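Local coordinates for protein Alpha/beta hydrolase (Paenibacillus sp. VTT E-133280, PDB 6TJ2) that probably hydrolyses methyl salicylate to salicylic acid as an extracellular esterase related to tobacco salicylic acid binding protein 2, at residues A[232-237]-A[262-267]; A[139-144]-A[228-233]; A[177-182]-A[197-202]; A[256-261]-A[276-281]; A[52-57]-A[203-208]. All coordinates share one frame; numbering follows the deposited sequence.

Contact 1: residues A[232-237]-A[262-267]; sequences TEDTAI and GDHMTT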
# COMPACT_ATOMS: atom_id res chain seq x y z
N THR A 232 2.77 -6.96 3.07
CA THR A 232 2.19 -5.61 3.32
C THR A 232 1.73 -5.39 4.76
O THR A 232 1.45 -4.23 5.06
CB THR A 232 1.02 -5.34 2.38
OG1 THR A 232 -0.06 -6.21 2.67
CG2 THR A 232 1.41 -5.47 0.91
N GLU A 233 1.72 -6.40 5.63
CA GLU A 233 1.40 -6.19 7.04
C GLU A 233 2.69 -6.28 7.87
O GLU A 233 2.60 -6.37 9.11
CB GLU A 233 0.33 -7.16 7.53
CG GLU A 233 -1.09 -6.77 7.07
CD GLU A 233 -2.04 -7.92 7.16
OE1 GLU A 233 -1.86 -8.92 6.45
OE2 GLU A 233 -3.01 -7.83 7.95
N ASP A 234 3.87 -6.17 7.25
CA ASP A 234 5.13 -6.23 8.04
C ASP A 234 5.38 -4.86 8.66
O ASP A 234 5.65 -3.85 7.95
CB ASP A 234 6.28 -6.68 7.17
CG ASP A 234 7.50 -6.98 8.03
OD1 ASP A 234 7.64 -6.35 9.10
OD2 ASP A 234 8.24 -7.92 7.65
N THR A 235 5.32 -4.82 9.98
CA THR A 235 5.45 -3.61 10.79
C THR A 235 6.63 -3.74 11.76
O THR A 235 6.68 -3.00 12.74
CB THR A 235 4.17 -3.37 11.57
OG1 THR A 235 3.81 -4.52 12.33
CG2 THR A 235 3.02 -3.04 10.66
N ALA A 236 7.59 -4.61 11.52
CA ALA A 236 8.69 -4.77 12.48
C ALA A 236 9.45 -3.46 12.55
O ALA A 236 9.90 -3.09 13.64
CB ALA A 236 9.54 -5.96 12.14
N ILE A 237 9.58 -2.75 11.46
CA ILE A 237 9.85 -1.29 11.49
C ILE A 237 8.51 -0.65 11.14
O ILE A 237 7.82 -1.12 10.23
CB ILE A 237 11.03 -0.92 10.57
CG1 ILE A 237 11.43 0.54 10.76
CG2 ILE A 237 10.74 -1.28 9.11
CD1 ILE A 237 12.81 0.80 10.21
N GLY A 262 1.30 -10.80 4.40
CA GLY A 262 1.86 -11.35 5.63
C GLY A 262 2.56 -10.32 6.48
O GLY A 262 2.46 -9.14 6.25
N ASP A 263 3.27 -10.85 7.48
CA ASP A 263 3.95 -9.99 8.48
C ASP A 263 5.38 -10.47 8.69
O ASP A 263 5.89 -11.26 7.90
CB ASP A 263 3.11 -9.97 9.76
CG ASP A 263 3.11 -11.30 10.47
OD1 ASP A 263 3.96 -12.19 10.12
OD2 ASP A 263 2.28 -11.44 11.43
N HIS A 264 6.06 -9.92 9.68
CA HIS A 264 7.50 -10.17 9.79
C HIS A 264 7.84 -11.62 10.11
O HIS A 264 8.76 -12.16 9.49
CB HIS A 264 8.09 -9.24 10.87
CG HIS A 264 9.54 -9.00 10.71
ND1 HIS A 264 10.05 -8.47 9.57
CD2 HIS A 264 10.60 -9.14 11.57
CE1 HIS A 264 11.34 -8.24 9.73
NE2 HIS A 264 11.73 -8.65 10.93
N MET A 265 7.17 -12.23 11.07
CA MET A 265 7.64 -13.57 11.55
C MET A 265 6.54 -14.63 11.60
O MET A 265 6.90 -15.79 11.86
CB MET A 265 8.32 -13.45 12.91
CG MET A 265 9.52 -12.59 12.83
SD MET A 265 10.53 -12.83 14.30
CE MET A 265 12.10 -12.17 13.76
N THR A 266 5.29 -14.35 11.27
CA THR A 266 4.25 -15.42 11.26
C THR A 266 4.31 -16.20 9.95
O THR A 266 4.26 -17.44 9.92
CB THR A 266 2.86 -14.78 11.39
OG1 THR A 266 2.82 -13.95 12.54
CG2 THR A 266 1.75 -15.80 11.42
N THR A 267 4.33 -15.48 8.83
CA THR A 267 3.90 -16.04 7.54
C THR A 267 4.86 -17.09 7.05
O THR A 267 4.42 -18.06 6.40
CB THR A 267 3.71 -14.89 6.55
OG1 THR A 267 3.06 -13.79 7.22
CG2 THR A 267 2.89 -15.29 5.33
O HOH W 1 -0.30 -8.49 4.23
O HOH W 2 5.05 -7.44 11.23

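Contact 2: residues A[139-144]-A[228-233]; sequences FFDAFA and YLYLTE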
# COMPACT_ATOMS: atom_id res chain seq x y z
N PHE A 139 16.18 -9.05 -1.05
CA PHE A 139 15.87 -8.47 0.26
C PHE A 139 14.43 -8.79 0.59
O PHE A 139 13.53 -8.31 -0.11
CB PHE A 139 16.08 -6.96 0.24
CG PHE A 139 17.52 -6.57 0.10
CD1 PHE A 139 18.23 -6.11 1.20
CD2 PHE A 139 18.19 -6.63 -1.10
CE1 PHE A 139 19.57 -5.78 1.09
CE2 PHE A 139 19.52 -6.31 -1.23
CZ PHE A 139 20.22 -5.92 -0.11
N PHE A 140 14.15 -9.57 1.59
CA PHE A 140 12.82 -10.02 2.03
C PHE A 140 12.48 -9.33 3.34
O PHE A 140 13.03 -9.70 4.36
CB PHE A 140 12.74 -11.54 2.09
CG PHE A 140 11.56 -12.11 2.83
CD1 PHE A 140 11.67 -13.32 3.51
CD2 PHE A 140 10.34 -11.46 2.83
CE1 PHE A 140 10.59 -13.79 4.25
CE2 PHE A 140 9.29 -11.93 3.60
CZ PHE A 140 9.41 -13.11 4.31
N ASP A 141 11.70 -8.23 3.29
CA ASP A 141 11.34 -7.49 4.51
C ASP A 141 12.64 -7.26 5.29
O ASP A 141 12.72 -7.57 6.50
CB ASP A 141 10.26 -8.18 5.32
CG ASP A 141 8.91 -8.16 4.64
OD1 ASP A 141 8.78 -7.54 3.64
OD2 ASP A 141 7.96 -8.73 5.22
N ALA A 142 13.60 -6.71 4.57
CA ALA A 142 14.98 -6.60 5.04
C ALA A 142 15.45 -5.15 5.02
O ALA A 142 14.99 -4.31 4.23
CB ALA A 142 15.92 -7.49 4.25
N PHE A 143 16.40 -4.87 5.88
CA PHE A 143 17.07 -3.57 5.90
C PHE A 143 18.10 -3.53 4.79
O PHE A 143 18.75 -4.55 4.47
CB PHE A 143 17.74 -3.35 7.26
CG PHE A 143 16.75 -3.37 8.38
CD1 PHE A 143 15.88 -2.30 8.54
CD2 PHE A 143 16.60 -4.47 9.22
CE1 PHE A 143 14.91 -2.33 9.54
CE2 PHE A 143 15.60 -4.51 10.18
CZ PHE A 143 14.80 -3.43 10.37
N ALA A 144 18.30 -2.36 4.21
CA ALA A 144 19.35 -2.10 3.22
C ALA A 144 20.01 -0.79 3.59
O ALA A 144 19.76 0.22 2.91
CB ALA A 144 18.71 -2.10 1.84
N TYR A 228 13.27 -7.02 -4.18
CA TYR A 228 12.73 -6.75 -2.84
C TYR A 228 11.39 -7.42 -2.76
O TYR A 228 10.47 -7.11 -3.56
CB TYR A 228 12.61 -5.25 -2.55
CG TYR A 228 12.55 -4.93 -1.07
CD1 TYR A 228 11.40 -5.13 -0.32
CD2 TYR A 228 13.68 -4.48 -0.38
CE1 TYR A 228 11.35 -4.94 1.04
CE2 TYR A 228 13.64 -4.28 1.00
CZ TYR A 228 12.50 -4.55 1.70
OH TYR A 228 12.49 -4.37 3.07
N LEU A 229 11.26 -8.35 -1.81
CA LEU A 229 10.03 -9.09 -1.50
C LEU A 229 9.43 -8.48 -0.24
O LEU A 229 10.08 -8.50 0.80
CB LEU A 229 10.38 -10.59 -1.37
CG LEU A 229 9.21 -11.46 -0.90
CD1 LEU A 229 7.95 -11.35 -1.76
CD2 LEU A 229 9.65 -12.93 -0.77
N TYR A 230 8.24 -7.91 -0.36
CA TYR A 230 7.58 -7.15 0.70
C TYR A 230 6.26 -7.76 1.06
O TYR A 230 5.45 -7.97 0.14
CB TYR A 230 7.39 -5.71 0.24
CG TYR A 230 6.67 -4.82 1.22
CD1 TYR A 230 5.52 -4.19 0.83
CD2 TYR A 230 7.11 -4.66 2.53
CE1 TYR A 230 4.88 -3.32 1.68
CE2 TYR A 230 6.42 -3.85 3.41
CZ TYR A 230 5.32 -3.17 2.98
OH TYR A 230 4.69 -2.32 3.89
N LEU A 231 6.02 -7.99 2.33
CA LEU A 231 4.71 -8.41 2.83
C LEU A 231 4.02 -7.21 3.48
O LEU A 231 4.60 -6.53 4.31
CB LEU A 231 4.81 -9.58 3.81
CG LEU A 231 5.61 -10.78 3.33
CD1 LEU A 231 5.63 -11.87 4.40
CD2 LEU A 231 5.04 -11.34 2.02
N THR A 232 2.77 -6.96 3.07
CA THR A 232 2.19 -5.61 3.32
C THR A 232 1.73 -5.39 4.76
O THR A 232 1.45 -4.23 5.06
CB THR A 232 1.02 -5.34 2.38
OG1 THR A 232 -0.06 -6.21 2.67
CG2 THR A 232 1.41 -5.47 0.91
N GLU A 233 1.72 -6.40 5.63
CA GLU A 233 1.40 -6.19 7.04
C GLU A 233 2.69 -6.28 7.87
O GLU A 233 2.60 -6.37 9.11
CB GLU A 233 0.33 -7.16 7.53
CG GLU A 233 -1.09 -6.77 7.07
CD GLU A 233 -2.04 -7.92 7.16
OE1 GLU A 233 -1.86 -8.92 6.45
OE2 GLU A 233 -3.01 -7.83 7.95

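Contact 3: residues A[177-182]-A[197-202]; sequences LPFPLF and AFYKQA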
# COMPACT_ATOMS: atom_id res chain seq x y z
N LEU A 177 13.39 -8.58 22.91
CA LEU A 177 12.16 -7.89 22.54
C LEU A 177 11.11 -8.13 23.61
O LEU A 177 10.88 -9.28 23.93
CB LEU A 177 11.60 -8.40 21.22
CG LEU A 177 12.47 -8.19 20.00
CD1 LEU A 177 11.86 -8.92 18.79
CD2 LEU A 177 12.64 -6.71 19.78
N PRO A 178 10.42 -7.14 24.16
CA PRO A 178 9.30 -7.38 25.05
C PRO A 178 8.21 -8.11 24.29
O PRO A 178 7.97 -7.78 23.10
CB PRO A 178 8.83 -6.02 25.54
CG PRO A 178 10.02 -5.13 25.27
CD PRO A 178 10.76 -5.72 24.10
N PHE A 179 7.43 -8.95 24.94
CA PHE A 179 6.42 -9.75 24.23
C PHE A 179 5.32 -8.85 23.68
O PHE A 179 4.87 -9.09 22.54
CB PHE A 179 5.82 -10.84 25.13
CG PHE A 179 4.80 -11.70 24.43
CD1 PHE A 179 5.11 -12.42 23.29
CD2 PHE A 179 3.48 -11.71 24.83
CE1 PHE A 179 4.16 -13.16 22.61
CE2 PHE A 179 2.52 -12.47 24.15
CZ PHE A 179 2.86 -13.18 23.02
N PRO A 180 4.83 -7.81 24.37
CA PRO A 180 3.72 -7.04 23.77
C PRO A 180 4.15 -6.41 22.44
O PRO A 180 3.40 -6.43 21.44
CB PRO A 180 3.38 -6.01 24.85
CG PRO A 180 3.76 -6.72 26.16
CD PRO A 180 5.06 -7.39 25.76
N LEU A 181 5.34 -5.85 22.35
CA LEU A 181 5.93 -5.29 21.12
C LEU A 181 6.03 -6.39 20.09
O LEU A 181 5.60 -6.21 18.92
CB LEU A 181 7.31 -4.68 21.39
CG LEU A 181 7.99 -4.09 20.17
CD1 LEU A 181 7.27 -2.87 19.62
CD2 LEU A 181 9.45 -3.80 20.44
N PHE A 182 6.58 -7.53 20.41
CA PHE A 182 6.70 -8.64 19.50
C PHE A 182 5.35 -9.08 18.97
O PHE A 182 5.15 -9.23 17.73
CB PHE A 182 7.45 -9.79 20.19
CG PHE A 182 7.62 -11.01 19.33
CD1 PHE A 182 8.69 -11.14 18.47
CD2 PHE A 182 6.74 -12.07 19.41
CE1 PHE A 182 8.88 -12.29 17.71
CE2 PHE A 182 6.92 -13.21 18.64
CZ PHE A 182 7.97 -13.30 17.77
N ALA A 197 4.26 -19.19 20.78
CA ALA A 197 5.17 -20.23 20.26
C ALA A 197 6.33 -19.57 19.53
O ALA A 197 7.51 -19.92 19.69
CB ALA A 197 4.46 -21.19 19.36
N PHE A 198 6.07 -18.56 18.71
CA PHE A 198 7.11 -17.88 17.93
C PHE A 198 8.00 -17.05 18.85
O PHE A 198 9.23 -16.99 18.63
CB PHE A 198 6.50 -17.01 16.83
CG PHE A 198 5.64 -17.76 15.85
CD1 PHE A 198 5.88 -19.07 15.54
CD2 PHE A 198 4.61 -17.11 15.25
CE1 PHE A 198 5.11 -19.76 14.59
CE2 PHE A 198 3.84 -17.79 14.31
CZ PHE A 198 4.06 -19.09 14.02
N TYR A 199 7.48 -16.49 19.94
CA TYR A 199 8.29 -15.71 20.90
C TYR A 199 9.30 -16.63 21.58
O TYR A 199 10.47 -16.22 21.78
CB TYR A 199 7.40 -15.00 21.90
CG TYR A 199 8.12 -14.04 22.81
CD1 TYR A 199 8.77 -12.93 22.30
CD2 TYR A 199 8.17 -14.26 24.18
CE1 TYR A 199 9.41 -12.02 23.14
CE2 TYR A 199 8.81 -13.37 25.01
CZ TYR A 199 9.41 -12.23 24.50
OH TYR A 199 10.06 -11.37 25.35
N LYS A 200 8.87 -17.86 21.86
CA LYS A 200 9.80 -18.82 22.51
C LYS A 200 10.97 -19.10 21.56
O LYS A 200 12.03 -19.54 22.07
CB LYS A 200 9.03 -20.08 22.86
CG LYS A 200 8.14 -20.04 24.09
CD LYS A 200 7.28 -21.25 24.26
CE LYS A 200 6.55 -21.29 25.58
NZ LYS A 200 5.65 -22.46 25.65
N GLN A 201 10.81 -18.95 20.26
CA GLN A 201 11.84 -19.18 19.23
C GLN A 201 12.55 -17.89 18.85
O GLN A 201 13.29 -17.90 17.78
CB GLN A 201 11.24 -19.85 17.98
CG GLN A 201 10.59 -21.19 18.22
CD GLN A 201 10.05 -21.73 16.91
OE1 GLN A 201 9.01 -22.38 16.90
NE2 GLN A 201 10.73 -21.45 15.80
N ALA A 202 12.40 -16.80 19.57
CA ALA A 202 13.01 -15.48 19.28
C ALA A 202 14.02 -15.15 20.37
O ALA A 202 13.68 -14.48 21.33
CB ALA A 202 11.94 -14.41 19.13
O HOH W 3 13.86 -11.46 22.20

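Contact 4: residues A[256-261]-A[276-281]; sequences RFIEGK and AELMVK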
# COMPACT_ATOMS: atom_id res chain seq x y z
N ARG A 256 13.68 -5.45 -8.65
CA ARG A 256 12.41 -6.11 -8.93
C ARG A 256 11.57 -6.20 -7.67
O ARG A 256 11.98 -6.82 -6.68
CB ARG A 256 12.60 -7.53 -9.46
CG ARG A 256 11.31 -8.23 -9.88
CD ARG A 256 11.46 -9.74 -10.04
NE ARG A 256 12.44 -9.99 -11.07
CZ ARG A 256 13.04 -11.17 -11.26
NH1 ARG A 256 12.65 -12.21 -10.55
NH2 ARG A 256 14.00 -11.27 -12.13
N PHE A 257 10.44 -5.52 -7.68
CA PHE A 257 9.51 -5.52 -6.56
C PHE A 257 8.52 -6.66 -6.68
O PHE A 257 7.83 -6.78 -7.71
CB PHE A 257 8.74 -4.19 -6.52
CG PHE A 257 7.73 -4.09 -5.40
CD1 PHE A 257 8.15 -4.12 -4.06
CD2 PHE A 257 6.39 -3.83 -5.65
CE1 PHE A 257 7.23 -4.06 -3.04
CE2 PHE A 257 5.47 -3.73 -4.63
CZ PHE A 257 5.89 -3.83 -3.29
N ILE A 258 8.35 -7.43 -5.61
CA ILE A 258 7.34 -8.51 -5.49
C ILE A 258 6.61 -8.32 -4.17
O ILE A 258 7.26 -8.17 -3.13
CB ILE A 258 7.98 -9.91 -5.59
CG1 ILE A 258 8.69 -10.12 -6.95
CG2 ILE A 258 6.95 -10.98 -5.30
CD1 ILE A 258 7.82 -10.10 -8.17
N GLU A 259 5.30 -8.29 -4.21
CA GLU A 259 4.46 -8.05 -3.04
C GLU A 259 3.71 -9.30 -2.66
O GLU A 259 3.22 -10.04 -3.51
CB GLU A 259 3.43 -6.96 -3.41
CG GLU A 259 2.55 -6.47 -2.27
CD GLU A 259 1.36 -5.66 -2.82
OE1 GLU A 259 0.40 -6.29 -3.38
OE2 GLU A 259 1.35 -4.51 -2.57
N GLY A 260 3.54 -9.50 -1.37
CA GLY A 260 2.69 -10.53 -0.81
C GLY A 260 1.98 -10.11 0.43
O GLY A 260 2.15 -8.97 0.90
N LYS A 261 1.18 -11.02 0.95
CA LYS A 261 0.40 -10.81 2.17
C LYS A 261 1.08 -11.52 3.33
O LYS A 261 1.36 -12.71 3.24
CB LYS A 261 -1.02 -11.34 1.93
CG LYS A 261 -1.92 -11.27 3.16
CD LYS A 261 -3.40 -11.74 3.05
CE LYS A 261 -4.29 -11.31 4.22
NZ LYS A 261 -4.15 -9.86 4.59
N ALA A 276 7.27 -19.71 -0.34
CA ALA A 276 8.20 -20.32 -1.31
C ALA A 276 7.88 -19.81 -2.71
O ALA A 276 8.79 -19.43 -3.45
CB ALA A 276 8.08 -21.82 -1.22
N GLU A 277 6.61 -19.74 -3.07
CA GLU A 277 6.24 -19.24 -4.40
C GLU A 277 6.67 -17.78 -4.57
O GLU A 277 7.15 -17.42 -5.64
CB GLU A 277 4.74 -19.41 -4.62
CG GLU A 277 4.30 -20.85 -4.69
CD GLU A 277 2.78 -20.97 -4.64
OE1 GLU A 277 2.07 -19.95 -4.40
OE2 GLU A 277 2.30 -22.08 -4.82
N LEU A 278 6.50 -16.97 -3.55
CA LEU A 278 6.93 -15.58 -3.62
C LEU A 278 8.44 -15.44 -3.76
O LEU A 278 8.96 -14.59 -4.51
CB LEU A 278 6.47 -14.77 -2.41
CG LEU A 278 4.96 -14.52 -2.35
CD1 LEU A 278 4.57 -14.00 -1.00
CD2 LEU A 278 4.54 -13.55 -3.47
N MET A 279 9.17 -16.31 -3.06
CA MET A 279 10.64 -16.27 -3.15
C MET A 279 11.11 -16.69 -4.53
O MET A 279 12.07 -16.12 -5.04
CB MET A 279 11.25 -17.16 -2.07
CG MET A 279 11.02 -16.58 -0.69
SD MET A 279 11.50 -17.72 0.59
CE MET A 279 11.65 -16.64 2.02
N VAL A 280 10.41 -17.64 -5.18
CA VAL A 280 10.75 -17.96 -6.59
C VAL A 280 10.44 -16.77 -7.47
O VAL A 280 11.18 -16.47 -8.37
CB VAL A 280 10.00 -19.24 -7.00
CG1 VAL A 280 10.13 -19.53 -8.51
CG2 VAL A 280 10.48 -20.44 -6.19
N LYS A 281 9.30 -16.11 -7.28
CA LYS A 281 8.93 -14.94 -8.11
C LYS A 281 9.95 -13.81 -7.97
O LYS A 281 10.30 -13.12 -8.93
CB LYS A 281 7.57 -14.40 -7.69
CG LYS A 281 6.37 -15.01 -8.39
CD LYS A 281 5.10 -14.26 -7.97
CE LYS A 281 4.68 -12.99 -8.68
NZ LYS A 281 3.21 -12.75 -8.43
O HOH W 4 3.39 -10.99 -6.14

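Contact 5: residues A[52-57]-A[203-208]; sequences GSWATA and PPEPAT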
# COMPACT_ATOMS: atom_id res chain seq x y z
N GLY A 52 17.45 -13.03 10.13
CA GLY A 52 17.73 -11.77 10.79
C GLY A 52 17.82 -11.91 12.29
O GLY A 52 18.16 -13.00 12.82
N SER A 53 17.64 -10.82 13.00
CA SER A 53 17.81 -10.77 14.46
C SER A 53 16.66 -11.47 15.17
O SER A 53 15.53 -11.66 14.62
CB SER A 53 17.95 -9.35 14.93
OG SER A 53 19.07 -8.72 14.37
N TRP A 54 16.91 -11.90 16.40
CA TRP A 54 15.88 -12.56 17.23
C TRP A 54 15.41 -13.83 16.49
O TRP A 54 14.21 -14.12 16.50
CB TRP A 54 14.74 -11.63 17.59
CG TRP A 54 15.19 -10.37 18.24
CD1 TRP A 54 15.75 -10.24 19.48
CD2 TRP A 54 15.30 -9.07 17.65
NE1 TRP A 54 16.13 -8.95 19.71
CE2 TRP A 54 15.87 -8.20 18.59
CE3 TRP A 54 14.88 -8.58 16.40
CZ2 TRP A 54 16.12 -6.86 18.28
CZ3 TRP A 54 15.12 -7.25 16.12
CH2 TRP A 54 15.71 -6.43 17.04
N ALA A 55 16.31 -14.52 15.84
CA ALA A 55 15.97 -15.67 15.00
C ALA A 55 17.22 -16.54 14.88
O ALA A 55 18.34 -16.11 15.11
CB ALA A 55 15.48 -15.24 13.66
N THR A 56 17.02 -17.76 14.48
CA THR A 56 18.07 -18.73 14.14
C THR A 56 17.81 -19.25 12.72
O THR A 56 16.81 -18.88 12.06
CB THR A 56 18.08 -19.91 15.11
OG1 THR A 56 16.90 -20.70 14.94
CG2 THR A 56 18.15 -19.46 16.56
N ALA A 57 18.68 -20.12 12.24
CA ALA A 57 18.47 -20.77 10.92
C ALA A 57 17.13 -21.51 10.89
O ALA A 57 16.57 -21.69 9.79
CB ALA A 57 19.62 -21.74 10.69
N PRO A 203 15.27 -15.62 20.25
CA PRO A 203 16.24 -15.42 21.33
C PRO A 203 16.73 -14.00 21.42
O PRO A 203 16.59 -13.22 20.47
CB PRO A 203 17.41 -16.34 21.01
CG PRO A 203 17.21 -16.75 19.59
CD PRO A 203 15.79 -16.46 19.17
N PRO A 204 17.30 -13.61 22.56
CA PRO A 204 17.92 -12.29 22.67
C PRO A 204 18.97 -12.11 21.59
O PRO A 204 19.65 -13.07 21.20
CB PRO A 204 18.59 -12.31 24.07
CG PRO A 204 17.75 -13.32 24.84
CD PRO A 204 17.44 -14.40 23.82
N GLU A 205 19.13 -10.88 21.15
CA GLU A 205 20.03 -10.54 20.05
C GLU A 205 21.30 -9.90 20.59
O GLU A 205 21.24 -8.85 21.24
CB GLU A 205 19.34 -9.58 19.09
CG GLU A 205 20.17 -9.31 17.83
CD GLU A 205 20.26 -10.49 16.87
OE1 GLU A 205 19.68 -11.56 17.12
OE2 GLU A 205 20.98 -10.36 15.84
N PRO A 206 22.48 -10.40 20.20
CA PRO A 206 23.73 -9.68 20.49
C PRO A 206 23.72 -8.32 19.80
O PRO A 206 23.41 -8.24 18.60
CB PRO A 206 24.82 -10.56 19.90
CG PRO A 206 24.22 -11.92 19.73
CD PRO A 206 22.73 -11.67 19.52
N ALA A 207 23.98 -7.23 20.52
CA ALA A 207 23.56 -5.91 20.05
C ALA A 207 24.59 -5.25 19.13
O ALA A 207 24.19 -4.39 18.35
CB ALA A 207 23.28 -5.00 21.21
N THR A 208 25.87 -5.54 19.23
CA THR A 208 26.88 -4.75 18.50
C THR A 208 26.58 -4.65 17.01
O THR A 208 26.63 -3.55 16.45
CB THR A 208 28.29 -5.22 18.80
OG1 THR A 208 28.51 -5.06 20.20
CG2 THR A 208 29.31 -4.54 17.92

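Contact 1: residues A[232-237]-A[262-267]
H264 and D234 meet through a short hydrogen bond: H264 ND1 donates to D234 OD2 at 2.7 Å with an N-H...O angle of 162°. The carboxylate oxygen lies at the imidazole edge, in the ring plane, and offers its syn lone pair, although the carboxylate is turned 71° from the ring. The other oxygen, D234 OD1, accepts from A236 N at 3.0 Å, an Asx turn that fixes the carboxylate's rotation. The same turn brings A236 CB over the imidazole face, 3.4 Å from the centroid of the H264 ring. E233 N donates to G262 O at 2.9 Å. A water accepts from G262 N and donates to T232 OG1 and E233 OE1, while a second water accepts from T235 N and H264 N. D263 turns back on its loop, where OD1 takes T266 N at 2.8 Å and OD2 takes T266 OG1; T189 also bonds to OD2. E233 OE1 pairs with K261, and its OE2 with E259 of the second subunit. With ND1 committed to the carboxylate, the arrangement is consistent with the His-Asp part of a Ser-His-Asp triad, S117 being the likely nucleophile.

Contact 2: residues A[139-144]-A[228-233]
F139 and Y228, then F140 and L229, pair as neighbours on parallel strands, with CA atoms 4.7 and 4.6 Å apart. Two backbone hydrogen bonds define this register: L229 N to F139 O at 2.8 Å and D141 N to L229 O at 3.0 Å. D141 OD1 offers its syn lone pair to L231 N at 3.1 Å, taking over from the backbone bonds where 139-144 turns a corner. Y228 OH donates to A142 O at 2.8 Å, beyond that corner. These are neighbouring strands, 134-139 and 226-231, of the parallel alpha/beta-hydrolase sheet, at the C-terminal ends where the family carries its catalytic loops; D141 and the probable triad acid D234 bring carboxylates close together. Apolar contacts divide between the two sheet faces. On one, the Y228 ring has CD2 3.5 Å from F139 CB and a face over F139 O; chi1 of -159° carries the ring away from the backbone N and aims the phenol along the turn. Replacing Y228 with phenylalanine would probably leave A142 O without its hydroxyl partner. On the opposite face of the sheet, F140 lies beside L229, and its CE2 meets L231 CD1 at 3.7 Å, in the plane of the ring.

Contact 3: residues A[177-182]-A[197-202]
Y199 lays its ring beneath F179, whose CD1 sits over one face, 3.5 Å from Y199 CG and displaced toward the rim. F179 CB covers the same ring as a CH-pi contact, 4.0 Å from the Y199 centroid. The two ring planes are inclined at 58°. F182 meets Y199 at a similar slant, 53°, with Y199 CD1 over the F182 face and 3.6 Å from CD2 of F182. Together the three rings make an aromatic cluster. Y199 reaches the two phenylalanines, both on the same side of its ring, because CG lies opposite the backbone N (chi1 -172°). Its hydroxyl donates to L177 O at 2.7 Å, with that oxygen in the plane of the Y199 ring. The far end of F182 rests on helix 192-200 and what follows: CZ approaches F198 CB, and CE1 lies 4.0 Å from A202 CB. One water accepts from L177 N and donates to A202 O. The contact joins the beginning of helix 179-185 to the end of helix 192-200, its centre about 17 Å from the centre of the chain; F182 also packs on M265, F198 on R269 of helix 267-270, and L177 on F163 of helix 157-170.

Contact 4: residues A[256-261]-A[276-281]
Extended first torsions in R256, with CG anti to the backbone N (chi1 -175°), send its chain from the strand toward the end of the segment 276-281, and a bend at chi3 (-61°) turns the guanidinium so that NH1 reaches K281 O. The bond measures 3.0 Å from NH1 to O; the oxygen lies at the guanidinium edge, near its plane, while the donor is tilted from the carbonyl plane. NH1 also bonds to R284 O, and NE forms a salt bridge with D184 of the third subunit, so one arginine joins strand, helix terminus and a neighbouring chain. A leucine in its place would probably leave K281 O without this donor and D184 of the third subunit without its charge mate. Farther along the strand, I258 CG2 touches L278 CD2 at 4.0 Å, and I258 CG1 lies 3.9 Å from K281 O. L278 CD1 reaches G260 CA at 4.0 Å, where any CB would run into the leucine. A water accepts from K281 NZ and donates to E259 O, linking the lysine tip to the strand. The segment axes approach to 8.9 Å and run nearly antiparallel, at 166°. Such packing of the C-terminal helix, 272-283, along the outermost strand of a parallel sheet is characteristic of the layered alpha/beta-hydrolase fold.

Contact 5: residues A[52-57]-A[203-208]
E205 and the backbone of W54 form the firm polar link: W54 N donates to E205 OE1 at 2.9 Å with an N-H...O angle of 168°. The donor comes from above the carboxylate plane, 59° out of it. The other oxygen, E205 OE2, is 2.9 Å from S53 OG in a weak, unsettled bond, and its stronger partner is H82 NE2. The glutamate can reach both residues because its chain bends at chi2 (71°), folding the carboxylate back along the 52-57 loop. E205 CB itself lies over the W54 indole, 3.7 Å from the centroid of the five-membered ring, as a CH-pi contact. S53 CB lies over the same indole face, with its own loop supplying the packing. P203 completes the inner shell: its O lies at the indole edge, 3.3 Å from W54 CD1, and also receives a CA-H...O contact from W54 CA at 3.4 Å. P203 CG also meets T56 CG2 at 4.2 Å. In the next shell, W54 NE1 donates to I175 O, which fixes the turn of the indole, while E205 pairs by backbone hydrogen bonds with I175. The contact therefore ties the loop between strand 46-50 and helix 61-69 to strand 205-206, antiparallel to strand 174-175, with L210 of helix 208-211 packed against S53 and E205.

Contacts 1 and 2 are the buried ones, contact 2 in all its touching residues, and they share T232 and E233: contact 2 sets the ends of two neighbouring strands, contact 1 the loops that follow. The two meet at the carboxylates of D234 and D141. Contact 4 borders the same sheet, since strands 226-231 and 256-260 are neighbours, but it is only partly buried and combines apolar helix packing with an arginine that reaches another subunit. Contacts 3 and 5, also partly buried, join helices and loops outside the parallel sheet and touch through L177 and A202 against W54; aromatic packing dominates the former, a glutamate the latter. M265 bridges contact 1 to both.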